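Local coordinates for ThiJ/PfpI family protein (Pseudomonas syringae pv. tomato, PDB 3EWN) that is of unknown function but belongs to the DJ-1/PfpI family of the class I glutamine amidotransferase-like proteins, at residues A[143-155]-A[230-243]. Numbering follows the deposited sequence.
Sequences SHWSCRDALAGFG and VAEFTKKADALAGF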
# COMPACT_ATOMS: atom_id res chain seq x y z
N SER A 143 -13.27 2.76 -11.91
CA SER A 143 -13.48 2.09 -10.63
C SER A 143 -12.88 0.70 -10.77
O SER A 143 -12.20 0.41 -11.75
CB SER A 143 -14.98 1.99 -10.35
OG SER A 143 -15.24 1.61 -9.01
N HIS A 144 -13.12 -0.17 -9.78
CA HIS A 144 -12.62 -1.53 -9.89
C HIS A 144 -13.41 -2.12 -11.06
O HIS A 144 -14.55 -1.71 -11.32
CB HIS A 144 -12.91 -2.31 -8.60
CG HIS A 144 -12.30 -3.68 -8.56
ND1 HIS A 144 -12.91 -4.79 -9.10
CD2 HIS A 144 -11.11 -4.10 -8.07
CE1 HIS A 144 -12.12 -5.84 -8.94
NE2 HIS A 144 -11.03 -5.45 -8.31
N TRP A 145 -12.83 -3.08 -11.77
CA TRP A 145 -13.53 -3.64 -12.91
C TRP A 145 -14.85 -4.32 -12.56
O TRP A 145 -15.73 -4.45 -13.41
CB TRP A 145 -12.64 -4.61 -13.69
CG TRP A 145 -12.04 -5.73 -12.88
CD1 TRP A 145 -10.77 -5.79 -12.38
CD2 TRP A 145 -12.68 -6.96 -12.52
NE1 TRP A 145 -10.58 -6.99 -11.74
CE2 TRP A 145 -11.73 -7.73 -11.81
CE3 TRP A 145 -13.95 -7.50 -12.74
CZ2 TRP A 145 -12.02 -9.00 -11.31
CZ3 TRP A 145 -14.24 -8.77 -12.25
CH2 TRP A 145 -13.28 -9.51 -11.54
N SER A 146 -15.00 -4.75 -11.31
CA SER A 146 -16.22 -5.44 -10.89
C SER A 146 -17.45 -4.55 -10.71
O SER A 146 -18.57 -5.06 -10.64
CB SER A 146 -15.98 -6.20 -9.59
OG SER A 146 -15.73 -5.30 -8.52
N CYS A 147 -17.26 -3.24 -10.65
CA CYS A 147 -18.39 -2.33 -10.44
C CYS A 147 -18.32 -1.03 -11.24
O CYS A 147 -19.09 -0.11 -10.99
CB CYS A 147 -18.50 -1.99 -8.95
SG CYS A 147 -17.04 -1.15 -8.28
N ARG A 148 -17.40 -0.97 -12.20
CA ARG A 148 -17.24 0.25 -13.00
C ARG A 148 -18.52 0.71 -13.70
O ARG A 148 -18.87 1.89 -13.67
CB ARG A 148 -16.12 0.03 -14.03
CG ARG A 148 -15.68 1.30 -14.73
CD ARG A 148 -14.53 1.03 -15.69
NE ARG A 148 -14.92 0.16 -16.79
CZ ARG A 148 -14.44 -1.06 -17.00
NH1 ARG A 148 -13.54 -1.58 -16.17
NH2 ARG A 148 -14.88 -1.78 -18.02
N ASP A 149 -19.22 -0.22 -14.34
CA ASP A 149 -20.44 0.16 -15.06
C ASP A 149 -21.56 0.68 -14.17
O ASP A 149 -22.42 1.42 -14.64
CB ASP A 149 -20.95 -1.01 -15.90
CG ASP A 149 -20.05 -1.30 -17.08
OD1 ASP A 149 -19.60 -0.33 -17.73
OD2 ASP A 149 -19.80 -2.49 -17.37
N ALA A 150 -21.55 0.29 -12.90
CA ALA A 150 -22.59 0.75 -11.98
C ALA A 150 -22.59 2.27 -11.86
O ALA A 150 -23.63 2.88 -11.60
CB ALA A 150 -22.38 0.12 -10.60
N LEU A 151 -21.42 2.89 -12.06
CA LEU A 151 -21.28 4.33 -11.95
C LEU A 151 -22.26 5.14 -12.80
O LEU A 151 -22.63 6.26 -12.43
CB LEU A 151 -19.84 4.75 -12.31
CG LEU A 151 -18.74 4.23 -11.39
CD1 LEU A 151 -17.38 4.60 -11.95
CD2 LEU A 151 -18.94 4.82 -9.99
N ALA A 152 -22.69 4.56 -13.92
CA ALA A 152 -23.64 5.23 -14.81
C ALA A 152 -24.93 5.59 -14.07
O ALA A 152 -25.60 6.57 -14.40
CB ALA A 152 -23.96 4.32 -16.00
N GLY A 153 -25.27 4.79 -13.07
CA GLY A 153 -26.48 5.03 -12.30
C GLY A 153 -26.41 6.31 -11.48
O GLY A 153 -27.44 6.84 -11.08
N PHE A 154 -25.20 6.79 -11.23
CA PHE A 154 -25.00 8.01 -10.45
C PHE A 154 -24.81 9.20 -11.37
O PHE A 154 -24.49 10.30 -10.92
CB PHE A 154 -23.77 7.87 -9.54
CG PHE A 154 -23.88 6.77 -8.53
CD1 PHE A 154 -24.89 6.77 -7.57
CD2 PHE A 154 -22.95 5.73 -8.53
CE1 PHE A 154 -24.97 5.76 -6.62
CE2 PHE A 154 -23.03 4.71 -7.58
CZ PHE A 154 -24.04 4.73 -6.62
N GLY A 155 -24.98 8.98 -12.67
CA GLY A 155 -24.83 10.06 -13.63
C GLY A 155 -23.42 10.20 -14.19
O GLY A 155 -23.14 11.14 -14.93
N VAL A 230 -16.83 -12.19 -7.73
CA VAL A 230 -17.31 -10.85 -7.40
C VAL A 230 -18.76 -10.62 -7.84
O VAL A 230 -19.29 -9.53 -7.66
CB VAL A 230 -16.43 -9.75 -8.04
CG1 VAL A 230 -14.97 -9.98 -7.69
CG2 VAL A 230 -16.64 -9.72 -9.54
N ALA A 231 -19.38 -11.64 -8.41
CA ALA A 231 -20.76 -11.52 -8.89
C ALA A 231 -21.70 -10.86 -7.87
O ALA A 231 -22.49 -9.98 -8.22
CB ALA A 231 -21.29 -12.89 -9.29
N GLU A 232 -21.62 -11.28 -6.61
CA GLU A 232 -22.48 -10.72 -5.59
C GLU A 232 -22.26 -9.22 -5.42
O GLU A 232 -23.21 -8.45 -5.28
CB GLU A 232 -22.27 -11.42 -4.24
CG GLU A 232 -22.75 -12.87 -4.17
CD GLU A 232 -24.21 -13.04 -4.58
OE1 GLU A 232 -25.02 -12.12 -4.34
OE2 GLU A 232 -24.55 -14.11 -5.12
N PHE A 233 -20.99 -8.80 -5.44
CA PHE A 233 -20.66 -7.38 -5.30
C PHE A 233 -21.13 -6.61 -6.54
O PHE A 233 -21.71 -5.53 -6.42
CB PHE A 233 -19.16 -7.21 -5.11
CG PHE A 233 -18.72 -5.77 -4.98
CD1 PHE A 233 -19.16 -4.98 -3.93
CD2 PHE A 233 -17.86 -5.21 -5.92
CE1 PHE A 233 -18.74 -3.65 -3.80
CE2 PHE A 233 -17.43 -3.89 -5.80
CZ PHE A 233 -17.88 -3.11 -4.74
N THR A 234 -20.88 -7.16 -7.72
CA THR A 234 -21.29 -6.49 -8.95
C THR A 234 -22.79 -6.19 -8.93
O THR A 234 -23.21 -5.09 -9.26
CB THR A 234 -20.99 -7.33 -10.19
OG1 THR A 234 -19.57 -7.52 -10.30
CG2 THR A 234 -21.50 -6.62 -11.45
N LYS A 235 -23.59 -7.19 -8.55
CA LYS A 235 -25.03 -7.00 -8.50
C LYS A 235 -25.44 -5.98 -7.44
O LYS A 235 -26.30 -5.14 -7.69
CB LYS A 235 -25.74 -8.33 -8.27
CG LYS A 235 -25.72 -9.26 -9.48
CD LYS A 235 -26.57 -10.51 -9.28
CE LYS A 235 -25.93 -11.49 -8.31
NZ LYS A 235 -24.65 -12.05 -8.83
N LYS A 236 -24.81 -6.03 -6.27
CA LYS A 236 -25.14 -5.09 -5.20
C LYS A 236 -24.73 -3.67 -5.57
O LYS A 236 -25.38 -2.70 -5.16
CB LYS A 236 -24.46 -5.51 -3.89
CG LYS A 236 -25.09 -6.75 -3.28
CD LYS A 236 -24.21 -7.37 -2.20
CE LYS A 236 -24.09 -6.49 -0.98
NZ LYS A 236 -23.44 -7.23 0.14
N ALA A 237 -23.65 -3.54 -6.34
CA ALA A 237 -23.19 -2.23 -6.78
C ALA A 237 -24.24 -1.67 -7.74
O ALA A 237 -24.64 -0.51 -7.63
CB ALA A 237 -21.84 -2.34 -7.48
N ASP A 238 -24.68 -2.49 -8.69
CA ASP A 238 -25.69 -2.04 -9.64
C ASP A 238 -26.96 -1.63 -8.90
O ASP A 238 -27.59 -0.63 -9.25
CB ASP A 238 -26.03 -3.15 -10.65
CG ASP A 238 -24.96 -3.34 -11.70
OD1 ASP A 238 -24.21 -2.37 -11.98
OD2 ASP A 238 -24.87 -4.45 -12.27
N ALA A 239 -27.33 -2.39 -7.88
CA ALA A 239 -28.53 -2.07 -7.10
C ALA A 239 -28.36 -0.73 -6.39
O ALA A 239 -29.28 0.08 -6.35
CB ALA A 239 -28.81 -3.19 -6.08
N LEU A 240 -27.18 -0.52 -5.82
CA LEU A 240 -26.87 0.71 -5.12
C LEU A 240 -27.01 1.91 -6.06
O LEU A 240 -27.47 2.98 -5.66
CB LEU A 240 -25.43 0.67 -4.58
CG LEU A 240 -24.91 1.94 -3.92
CD1 LEU A 240 -25.46 2.04 -2.51
CD2 LEU A 240 -23.38 1.92 -3.88
N ALA A 241 -26.60 1.72 -7.31
CA ALA A 241 -26.66 2.78 -8.30
C ALA A 241 -28.06 2.96 -8.89
O ALA A 241 -28.25 3.77 -9.79
CB ALA A 241 -25.65 2.51 -9.41
N GLY A 242 -29.02 2.20 -8.38
CA GLY A 242 -30.39 2.33 -8.85
C GLY A 242 -30.84 1.47 -10.01
O GLY A 242 -31.91 1.73 -10.57
N PHE A 243 -30.06 0.47 -10.39
CA PHE A 243 -30.48 -0.39 -11.50
C PHE A 243 -31.37 -1.53 -11.02
O PHE A 243 -31.43 -1.75 -9.79
CB PHE A 243 -29.27 -0.97 -12.23
CG PHE A 243 -28.43 0.05 -12.95
CD1 PHE A 243 -27.40 0.71 -12.30
CD2 PHE A 243 -28.68 0.35 -14.29
CE1 PHE A 243 -26.62 1.65 -12.97
CE2 PHE A 243 -27.90 1.29 -14.97
CZ PHE A 243 -26.87 1.94 -14.30
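The C-terminal helix 231-240 of this DJ-1/PfpI protein packs lengthwise along the loop and 3-10 turns that join strands 140-141 and 157-158, C147 lying by T234, A150 by D238 and G153 by A241. One hydrogen bond ties the two: T234 OG1 donates to S146 O over 2.7 Å, in the carbonyl plane and on a lone pair, the hydroxyl being turned beside its own backbone N (chi1 -62°). At the same end V230 CG2 touches S146 CB (3.6 Å) and meets CZ3 of the W145 ring obliquely; W145 NE1 bonds to L200 O of the second subunit. S146 OG meets the edge of the F233 ring, near its plane, while also bonding to H144 ND1 (2.9 Å) and a glycerol probably taken up from the crystallisation liquor. Beside it C147 SG approaches the same ring obliquely, 3.7 Å from F233 CE2, a cysteine sulfur-aromatic contact. Small residues keep the middle close: A237 CB touches C147 CB and lies 4.0 Å from A150 CB, with the carboxylate oxygen D238 OD1 beside A150 CB (3.4 Å). Beyond them A241 sets its CA over one face of F154, 4.1 Å from the ring centroid, a CH-pi contact, and L240 CD2 reaches F154 CZ. G242, at positive phi, closes the helix in a Schellman motif; after this turn the edge of F243 meets G153, with CE1 3.4 Å from G153 N. F233 and L240 also touch L98 of helix 95-100, and F233 reaches L128 of helix 126-132. The result is a terminal helix laid on the flank of an alpha/beta fold, seated by alanines and glycine and finished by a Schellman motif.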